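PDB 2P3E: diaminopimelate decarboxylase from Aquifex aeolicus, which probably catalyses the pyridoxal 5'-phosphate-dependent decarboxylation of meso-diaminopimelate to L-lysine, the last step of lysine biosynthesis by this pathway. Local coordinates for residues M387-A392 / E408-I413; I307-G312 / A341-P346; E123-N128 / I236-I241. All blocks are in the same frame, centred on the assembly; numbering follows the deposited sequence.

Contact 1: M387-A392 / E408-I413; sequences MRPRAA and ENYDYI
Glu408 meets Arg390 in a buried salt bridge that joins the lead-in to the antiparallel strand pair 392-397/400-405 to the start of the N-capped helix 410-414. Its CG lies anti to its own carbonyl carbon (chi1 -65°), which directs the carboxylate of Glu408 to the backbone N and the side chain of Arg390. Glu408 OE1 accepts from the backbone N of Arg390 at 3.0 Å, from above the carboxylate plane. Glu408 OE2 is met on its syn side by Arg390 NE at 2.8 Å and Arg390 NH2 at 3.1 Å. Both bonds lie in the guanidinium plane, which is turned 57° from the carboxylate. His384 also bonds to OE1 and Arg405 to OE2, so each carboxylate oxygen has at least two partners, which should favour the charged form. Next, Asn409 is the N-cap, its OD1 accepting from Tyr412 N. The Tyr410 ring then meets the proline obliquely, Tyr410 CD1 lying 3.5 Å from Pro389 CG. Tyr412 brings its ring edge beside the guanidinium of Arg390, while its hydroxyl bonds to Tyr412 O of the second subunit. The two Tyr412 rings stack, placing this contact at the dimer interface. On the first turn of the helix, Ile413 CD1 sits 3.7 Å from Pro389 N, and on its other branch Ile413 CG2 touches Met387 SD at 3.6 Å.

Contact 2: I307-G312 / A341-P346; sequences IIVDAG and ADIVGP
Val344 lays its CG2 against CG1 of Ile308 at 3.7 Å, the two side chains overlapping on one face of a parallel strand pair in the C-terminal beta domain. That Ile308 side packs on Val109 of the second subunit, and Lys175 of that subunit bonds to Gly345 O. On the other face stand Ile307 and Ile343, with Ile307 CD1 reaching 3.7 Å from Ala341 CB. Three backbone bonds hold the register: Ile307 N to Asp342 O, Val344 N to Ile307 O, and Val309 N to Val344 O at 2.9 Å. CA-H...O contacts from Ile343 and Ile308 fill the gaps between them. Val309 adds a side-chain touch, since its chi1 of -63° wedges CG2 between its own backbone N and carbonyl carbon, 3.4 Å from Val344 O. Beyond the strands the two segments stay close without further hydrogen bonds between them. Pro346 sets CG 3.6 Å from Asp310 O, and Gly312 CA and Gly345 CA approach to 4.0 Å. Ala311 O is buried here without a polar partner, facing Gly345 CA at 3.3 Å. Asp310 turns away to bond with Thr34 and Thr293. In the mixed sheet, strand 304-309 is flanked by this partner and by antiparallel strand 289-301, while strand 338-344 pairs antiparallel with 358-361, where Ile360 packs against Ile307 and Ile343.

Contact 3: E123-N128 / I236-I241; sequences EILMFN and IKYLDI
Leu125, Met126 and Asn128 meet Tyr238 and Asp240 by side chains alone, across the interior of the TIM barrel that forms the pyridoxal-binding domain. Strands 126-128 and 238-240 are not neighbours in the sheet: strands 149-156 and 196-202 lie between them in its order, and their axes pass 10.4 Å apart at 42°. Leu125 extends over one face of the Tyr238 ring, its CD1 lying 3.6 Å from Tyr238 CZ. Met126 makes an oblique Met-aromatic contact, SD standing 5.2 Å from the centroid of the Tyr238 ring. The methionine chain is extended through chi2 and bends at chi3 (83°), which carries Met126 CE to 3.8 Å from Asp240 CB. Further along, Asn128 ND2 gives a weak hydrogen bond of 3.4 Å to Asp240 OD2, amide and carboxylate planes being 70° apart. Asp240 OD1 accepts from Gly242 N. The contact thus passes from apolar and aromatic groups to polar ones along the strands. At the polar end Asp240 OD2 is close to Glu279, which by similarity binds pyridoxal 5'-phosphate, so the weak amide bond brings a neutral donor to a close pair of acidic side chains beside the probable cofactor site.

All three contacts are largely buried, but in different surroundings. Contact 3 lies inside the barrel of one subunit, away from the partner chain, whereas contacts 1 and 2 lie on the opposite side of the chain's centre and both touch the second subunit. Those two share a mixed sheet: 387-392 leads into one of its strands, and 307-312 and 341-346 include two more. They also meet directly, Arg388 NE packing 3.5 Å from Pro346 CG. Their chemistry differs. Contact 1 relies on a charged pair plus hydrophobic side chains, contact 2 on backbone pairing between aliphatic faces, and contact 3 on side chains spanning strands that are not paired.

Contact 1: M387-A392 / E408-I413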
loop_
_atom_site.group_PDB
_atom_site.type_symbol
_atom_site.label_atom_id
_atom_site.label_comp_id
_atom_site.label_asym_id
_atom_site.label_seq_id
_atom_site.Cartn_x
_atom_site.Cartn_y
_atom_site.Cartn_z
ATOM N N MET B 387 3.820 -8.250 -7.487
ATOM C CA MET B 387 3.276 -9.616 -7.450
ATOM C C MET B 387 3.870 -10.414 -6.282
ATOM O O MET B 387 4.167 -11.602 -6.416
ATOM C CB MET B 387 3.497 -10.332 -8.802
ATOM C CG MET B 387 2.414 -10.078 -9.832
ATOM S SD MET B 387 0.796 -10.765 -9.347
ATOM C CE MET B 387 1.179 -12.522 -9.351
ATOM N N ARG B 388 4.027 -9.756 -5.134
ATOM C CA ARG B 388 4.577 -10.397 -3.958
ATOM C C ARG B 388 3.471 -10.839 -3.011
ATOM O O ARG B 388 2.730 -10.003 -2.502
ATOM C CB ARG B 388 5.561 -9.457 -3.232
ATOM C CG ARG B 388 6.740 -9.042 -4.118
ATOM C CD ARG B 388 7.939 -8.499 -3.334
ATOM N NE ARG B 388 8.789 -9.598 -2.864
ATOM C CZ ARG B 388 9.752 -10.227 -3.565
ATOM N NH1 ARG B 388 10.096 -9.871 -4.810
ATOM N NH2 ARG B 388 10.407 -11.234 -2.977
ATOM N N PRO B 389 3.344 -12.166 -2.781
ATOM C CA PRO B 389 2.351 -12.622 -1.806
ATOM C C PRO B 389 2.697 -12.087 -0.419
ATOM O O PRO B 389 3.886 -11.940 -0.075
ATOM C CB PRO B 389 2.494 -14.147 -1.820
ATOM C CG PRO B 389 3.152 -14.473 -3.129
ATOM C CD PRO B 389 4.062 -13.285 -3.414
ATOM N N ARG B 390 1.663 -11.789 0.355
ATOM C CA ARG B 390 1.851 -11.249 1.694
ATOM C C ARG B 390 2.246 -12.328 2.706
ATOM O O ARG B 390 2.099 -13.534 2.459
ATOM C CB ARG B 390 0.615 -10.473 2.162
ATOM C CG ARG B 390 0.324 -9.236 1.289
ATOM C CD ARG B 390 -0.893 -8.454 1.760
ATOM N NE ARG B 390 -2.144 -9.203 1.555
ATOM C CZ ARG B 390 -3.344 -8.640 1.436
ATOM N NH1 ARG B 390 -3.463 -7.315 1.500
ATOM N NH2 ARG B 390 -4.427 -9.396 1.255
ATOM N N ALA B 391 2.769 -11.860 3.832
ATOM C CA ALA B 391 3.401 -12.701 4.839
ATOM C C ALA B 391 2.396 -13.579 5.565
ATOM O O ALA B 391 1.217 -13.217 5.687
ATOM C CB ALA B 391 4.106 -11.807 5.854
ATOM N N ALA B 392 2.886 -14.710 6.094
ATOM C CA ALA B 392 2.124 -15.478 7.092
ATOM C C ALA B 392 2.066 -14.647 8.389
ATOM O O ALA B 392 2.934 -13.801 8.631
ATOM C CB ALA B 392 2.784 -16.834 7.364
ATOM N N GLU B 408 0.138 -16.246 1.579
ATOM C CA GLU B 408 -0.515 -16.235 0.275
ATOM C C GLU B 408 0.390 -16.879 -0.768
ATOM O O GLU B 408 1.595 -17.008 -0.562
ATOM C CB GLU B 408 -0.827 -14.785 -0.122
ATOM C CG GLU B 408 -1.845 -14.131 0.804
ATOM C CD GLU B 408 -1.899 -12.616 0.649
ATOM O OE1 GLU B 408 -1.220 -12.083 -0.247
ATOM O OE2 GLU B 408 -2.657 -11.979 1.395
ATOM N N ASN B 409 -0.208 -17.276 -1.881
ATOM C CA ASN B 409 0.533 -17.684 -3.057
ATOM C C ASN B 409 0.148 -16.796 -4.235
ATOM O O ASN B 409 -0.722 -15.943 -4.100
ATOM C CB ASN B 409 0.310 -19.178 -3.339
ATOM C CG ASN B 409 -1.160 -19.536 -3.525
ATOM O OD1 ASN B 409 -2.006 -18.704 -3.888
ATOM N ND2 ASN B 409 -1.466 -20.807 -3.299
ATOM N N TYR B 410 0.816 -16.966 -5.379
ATOM C CA TYR B 410 0.538 -16.134 -6.558
ATOM C C TYR B 410 -0.912 -16.234 -7.036
ATOM O O TYR B 410 -1.504 -15.230 -7.464
ATOM C CB TYR B 410 1.481 -16.500 -7.711
ATOM C CG TYR B 410 2.951 -16.482 -7.349
ATOM C CD1 TYR B 410 3.483 -15.485 -6.512
ATOM C CD2 TYR B 410 3.820 -17.434 -7.874
ATOM C CE1 TYR B 410 4.842 -15.480 -6.179
ATOM C CE2 TYR B 410 5.176 -17.428 -7.559
ATOM C CZ TYR B 410 5.674 -16.440 -6.712
ATOM O OH TYR B 410 7.015 -16.430 -6.407
ATOM N N ASP B 411 -1.466 -17.452 -6.973
ATOM C CA ASP B 411 -2.821 -17.677 -7.406
ATOM C C ASP B 411 -3.784 -16.754 -6.653
ATOM O O ASP B 411 -4.718 -16.234 -7.246
ATOM C CB ASP B 411 -3.239 -19.135 -7.188
ATOM C CG ASP B 411 -2.689 -20.098 -8.276
ATOM O OD1 ASP B 411 -2.159 -19.635 -9.317
ATOM O OD2 ASP B 411 -2.823 -21.323 -8.058
ATOM N N TYR B 412 -3.557 -16.580 -5.348
ATOM C CA TYR B 412 -4.429 -15.722 -4.507
ATOM C C TYR B 412 -4.491 -14.269 -4.988
ATOM O O TYR B 412 -5.571 -13.657 -5.039
ATOM C CB TYR B 412 -3.952 -15.759 -3.047
ATOM C CG TYR B 412 -4.644 -14.730 -2.146
ATOM C CD1 TYR B 412 -5.878 -15.015 -1.561
ATOM C CD2 TYR B 412 -4.054 -13.486 -1.900
ATOM C CE1 TYR B 412 -6.530 -14.078 -0.720
ATOM C CE2 TYR B 412 -4.684 -12.528 -1.079
ATOM C CZ TYR B 412 -5.909 -12.828 -0.486
ATOM O OH TYR B 412 -6.530 -11.907 0.320
ATOM N N ILE B 413 -3.329 -13.724 -5.332
ATOM C CA ILE B 413 -3.218 -12.345 -5.843
ATOM C C ILE B 413 -4.128 -12.125 -7.067
ATOM O O ILE B 413 -4.842 -11.120 -7.142
ATOM C CB ILE B 413 -1.749 -11.957 -6.176
ATOM C CG1 ILE B 413 -0.839 -12.131 -4.944
ATOM C CG2 ILE B 413 -1.658 -10.497 -6.701
ATOM C CD1 ILE B 413 0.668 -11.983 -5.258
#

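Contact 2: I307-G312 / A341-P346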
loop_
_atom_site.group_PDB
_atom_site.type_symbol
_atom_site.label_atom_id
_atom_site.label_comp_id
_atom_site.label_asym_id
_atom_site.label_seq_id
_atom_site.Cartn_x
_atom_site.Cartn_y
_atom_site.Cartn_z
ATOM N N ILE B 307 22.023 -3.970 3.362
ATOM C CA ILE B 307 21.596 -5.285 3.816
ATOM C C ILE B 307 20.231 -5.503 3.151
ATOM O O ILE B 307 19.237 -4.872 3.526
ATOM C CB ILE B 307 21.475 -5.336 5.355
ATOM C CG1 ILE B 307 22.850 -5.062 6.011
ATOM C CG2 ILE B 307 20.878 -6.665 5.826
ATOM C CD1 ILE B 307 22.826 -4.995 7.534
ATOM N N ILE B 308 20.205 -6.381 2.151
ATOM C CA ILE B 308 18.990 -6.608 1.356
ATOM C C ILE B 308 18.237 -7.793 1.938
ATOM O O ILE B 308 18.800 -8.887 2.066
ATOM C CB ILE B 308 19.328 -6.831 -0.146
ATOM C CG1 ILE B 308 20.110 -5.621 -0.687
ATOM C CG2 ILE B 308 18.035 -7.096 -0.972
ATOM C CD1 ILE B 308 20.839 -5.851 -2.024
ATOM N N VAL B 309 16.975 -7.563 2.309
ATOM C CA VAL B 309 16.155 -8.572 2.988
ATOM C C VAL B 309 14.933 -8.944 2.158
ATOM O O VAL B 309 14.705 -8.334 1.102
ATOM C CB VAL B 309 15.744 -8.104 4.433
ATOM C CG1 VAL B 309 16.996 -7.928 5.308
ATOM C CG2 VAL B 309 14.904 -6.800 4.392
ATOM N N ASP B 310 14.146 -9.920 2.628
ATOM C CA ASP B 310 13.009 -10.403 1.825
ATOM C C ASP B 310 11.689 -9.691 2.114
ATOM O O ASP B 310 10.680 -9.939 1.453
ATOM C CB ASP B 310 12.876 -11.946 1.866
ATOM C CG ASP B 310 12.621 -12.515 3.273
ATOM O OD1 ASP B 310 12.462 -11.769 4.266
ATOM O OD2 ASP B 310 12.571 -13.761 3.374
ATOM N N ALA B 311 11.701 -8.796 3.092
ATOM C CA ALA B 311 10.530 -7.987 3.417
ATOM C C ALA B 311 10.766 -6.578 2.956
ATOM O O ALA B 311 11.870 -6.029 3.110
ATOM C CB ALA B 311 10.237 -7.998 4.925
ATOM N N GLY B 312 9.737 -5.968 2.396
ATOM C CA GLY B 312 9.864 -4.594 1.914
ATOM C C GLY B 312 8.653 -3.742 2.221
ATOM O O GLY B 312 7.829 -4.067 3.103
ATOM N N ALA B 341 24.190 0.771 8.110
ATOM C CA ALA B 341 23.658 0.167 6.893
ATOM C C ALA B 341 22.287 0.712 6.527
ATOM O O ALA B 341 21.547 1.202 7.394
ATOM C CB ALA B 341 23.586 -1.360 7.057
ATOM N N ASP B 342 21.978 0.652 5.228
ATOM C CA ASP B 342 20.603 0.752 4.745
ATOM C C ASP B 342 20.026 -0.659 4.697
ATOM O O ASP B 342 20.600 -1.558 4.070
ATOM C CB ASP B 342 20.553 1.348 3.342
ATOM C CG ASP B 342 20.797 2.853 3.321
ATOM O OD1 ASP B 342 21.113 3.478 4.371
ATOM O OD2 ASP B 342 20.630 3.414 2.225
ATOM N N ILE B 343 18.886 -0.856 5.353
ATOM C CA ILE B 343 18.252 -2.176 5.374
ATOM C C ILE B 343 17.091 -2.046 4.413
ATOM O O ILE B 343 16.137 -1.314 4.670
ATOM C CB ILE B 343 17.797 -2.572 6.792
ATOM C CG1 ILE B 343 19.023 -2.624 7.718
ATOM C CG2 ILE B 343 17.041 -3.962 6.775
ATOM C CD1 ILE B 343 18.670 -2.658 9.179
ATOM N N VAL B 344 17.206 -2.718 3.278
ATOM C CA VAL B 344 16.308 -2.447 2.154
ATOM C C VAL B 344 15.632 -3.745 1.688
ATOM O O VAL B 344 16.173 -4.831 1.871
ATOM C CB VAL B 344 17.086 -1.791 0.984
ATOM C CG1 VAL B 344 17.685 -0.425 1.424
ATOM C CG2 VAL B 344 18.189 -2.724 0.476
ATOM N N GLY B 345 14.469 -3.615 1.063
ATOM C CA GLY B 345 13.686 -4.788 0.705
ATOM C C GLY B 345 13.826 -5.199 -0.743
ATOM O O GLY B 345 14.698 -4.696 -1.451
ATOM N N PRO B 346 12.948 -6.114 -1.194
ATOM C CA PRO B 346 12.978 -6.716 -2.525
ATOM C C PRO B 346 12.304 -5.852 -3.614
ATOM O O PRO B 346 12.513 -6.095 -4.804
ATOM C CB PRO B 346 12.188 -8.021 -2.320
ATOM C CG PRO B 346 11.182 -7.672 -1.281
ATOM C CD PRO B 346 11.834 -6.637 -0.380
#

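Contact 3: E123-N128 / I236-I241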
loop_
_atom_site.group_PDB
_atom_site.type_symbol
_atom_site.label_atom_id
_atom_site.label_comp_id
_atom_site.label_asym_id
_atom_site.label_seq_id
_atom_site.Cartn_x
_atom_site.Cartn_y
_atom_site.Cartn_z
ATOM N N GLU B 123 -28.019 -1.994 13.798
ATOM C CA GLU B 123 -28.284 -1.271 15.056
ATOM C C GLU B 123 -26.997 -1.021 15.879
ATOM O O GLU B 123 -26.925 -1.337 17.067
ATOM C CB GLU B 123 -29.356 -2.002 15.889
ATOM C CG GLU B 123 -30.727 -2.070 15.213
ATOM C CD GLU B 123 -31.570 -0.783 15.363
ATOM O OE1 GLU B 123 -31.099 0.248 15.907
ATOM O OE2 GLU B 123 -32.738 -0.805 14.932
ATOM N N ILE B 124 -25.978 -0.455 15.234
ATOM C CA ILE B 124 -24.705 -0.190 15.927
ATOM C C ILE B 124 -24.946 0.868 17.010
ATOM O O ILE B 124 -25.971 1.559 16.970
ATOM C CB ILE B 124 -23.573 0.240 14.954
ATOM C CG1 ILE B 124 -23.939 1.544 14.234
ATOM C CG2 ILE B 124 -23.249 -0.899 13.969
ATOM C CD1 ILE B 124 -22.748 2.265 13.620
ATOM N N LEU B 125 -24.023 0.982 17.964
ATOM C CA LEU B 125 -24.181 1.885 19.106
ATOM C C LEU B 125 -24.351 3.336 18.654
ATOM O O LEU B 125 -25.286 4.034 19.083
ATOM C CB LEU B 125 -23.001 1.741 20.081
ATOM C CG LEU B 125 -23.052 2.560 21.376
ATOM C CD1 LEU B 125 -24.296 2.208 22.248
ATOM C CD2 LEU B 125 -21.772 2.357 22.175
ATOM N N MET B 126 -23.473 3.768 17.749
ATOM C CA MET B 126 -23.385 5.162 17.398
ATOM C C MET B 126 -22.618 5.386 16.093
ATOM O O MET B 126 -21.558 4.795 15.886
ATOM C CB MET B 126 -22.664 5.875 18.542
ATOM C CG MET B 126 -22.668 7.370 18.526
ATOM S SD MET B 126 -22.199 7.918 20.172
ATOM C CE MET B 126 -20.397 7.857 20.171
ATOM N N PHE B 127 -23.170 6.246 15.236
ATOM C CA PHE B 127 -22.443 6.834 14.110
ATOM C C PHE B 127 -21.753 8.132 14.548
ATOM O O PHE B 127 -22.407 9.066 15.065
ATOM C CB PHE B 127 -23.396 7.158 12.960
ATOM C CG PHE B 127 -23.985 5.950 12.298
ATOM C CD1 PHE B 127 -23.374 5.385 11.181
ATOM C CD2 PHE B 127 -25.140 5.355 12.814
ATOM C CE1 PHE B 127 -23.926 4.245 10.573
ATOM C CE2 PHE B 127 -25.700 4.219 12.212
ATOM C CZ PHE B 127 -25.095 3.672 11.093
ATOM N N ASN B 128 -20.438 8.188 14.363
ATOM C CA ASN B 128 -19.690 9.430 14.547
ATOM C C ASN B 128 -19.646 10.182 13.228
ATOM O O ASN B 128 -18.880 9.846 12.311
ATOM C CB ASN B 128 -18.289 9.169 15.131
ATOM C CG ASN B 128 -18.355 8.610 16.536
ATOM O OD1 ASN B 128 -19.195 9.031 17.343
ATOM N ND2 ASN B 128 -17.475 7.669 16.846
ATOM N N ILE B 236 -27.225 13.469 26.052
ATOM C CA ILE B 236 -25.926 12.958 25.632
ATOM C C ILE B 236 -25.541 11.800 26.541
ATOM O O ILE B 236 -25.078 12.000 27.674
ATOM C CB ILE B 236 -24.833 14.084 25.591
ATOM C CG1 ILE B 236 -25.272 15.291 24.743
ATOM C CG2 ILE B 236 -23.479 13.547 25.087
ATOM C CD1 ILE B 236 -25.702 14.986 23.277
ATOM N N LYS B 237 -25.745 10.585 26.027
ATOM C CA LYS B 237 -25.455 9.358 26.761
ATOM C C LYS B 237 -23.976 8.962 26.699
ATOM O O LYS B 237 -23.471 8.343 27.638
ATOM C CB LYS B 237 -26.316 8.209 26.223
ATOM C CG LYS B 237 -27.814 8.429 26.336
ATOM C CD LYS B 237 -28.554 7.334 25.546
ATOM C CE LYS B 237 -30.074 7.543 25.552
ATOM N NZ LYS B 237 -30.644 7.454 26.927
ATOM N N TYR B 238 -23.292 9.335 25.603
ATOM C CA TYR B 238 -21.898 8.900 25.340
ATOM C C TYR B 238 -20.947 10.045 24.995
ATOM O O TYR B 238 -21.284 10.944 24.237
ATOM C CB TYR B 238 -21.828 7.852 24.211
ATOM C CG TYR B 238 -22.819 6.737 24.412
ATOM C CD1 TYR B 238 -22.575 5.710 25.336
ATOM C CD2 TYR B 238 -24.005 6.720 23.704
ATOM C CE1 TYR B 238 -23.513 4.684 25.544
ATOM C CE2 TYR B 238 -24.939 5.706 23.894
ATOM C CZ TYR B 238 -24.691 4.709 24.825
ATOM O OH TYR B 238 -25.646 3.725 24.999
ATOM N N LEU B 239 -19.761 9.982 25.572
ATOM C CA LEU B 239 -18.668 10.867 25.211
ATOM C C LEU B 239 -17.530 9.983 24.750
ATOM O O LEU B 239 -16.872 9.319 25.552
ATOM C CB LEU B 239 -18.224 11.722 26.392
ATOM C CG LEU B 239 -19.259 12.710 26.944
ATOM C CD1 LEU B 239 -18.644 13.494 28.105
ATOM C CD2 LEU B 239 -19.801 13.650 25.856
ATOM N N ASP B 240 -17.344 9.961 23.438
ATOM C CA ASP B 240 -16.316 9.158 22.804
ATOM C C ASP B 240 -15.093 10.067 22.585
ATOM O O ASP B 240 -15.102 10.930 21.709
ATOM C CB ASP B 240 -16.872 8.594 21.477
ATOM C CG ASP B 240 -15.909 7.652 20.778
ATOM O OD1 ASP B 240 -14.689 7.706 21.041
ATOM O OD2 ASP B 240 -16.392 6.865 19.935
ATOM N N ILE B 241 -14.046 9.855 23.381
ATOM C CA ILE B 241 -12.912 10.765 23.378
ATOM C C ILE B 241 -11.753 10.266 22.506
ATOM O O ILE B 241 -10.663 10.824 22.532
ATOM C CB ILE B 241 -12.477 11.156 24.808
ATOM C CG1 ILE B 241 -12.102 9.919 25.632
ATOM C CG2 ILE B 241 -13.620 11.892 25.509
ATOM C CD1 ILE B 241 -11.381 10.253 26.960
#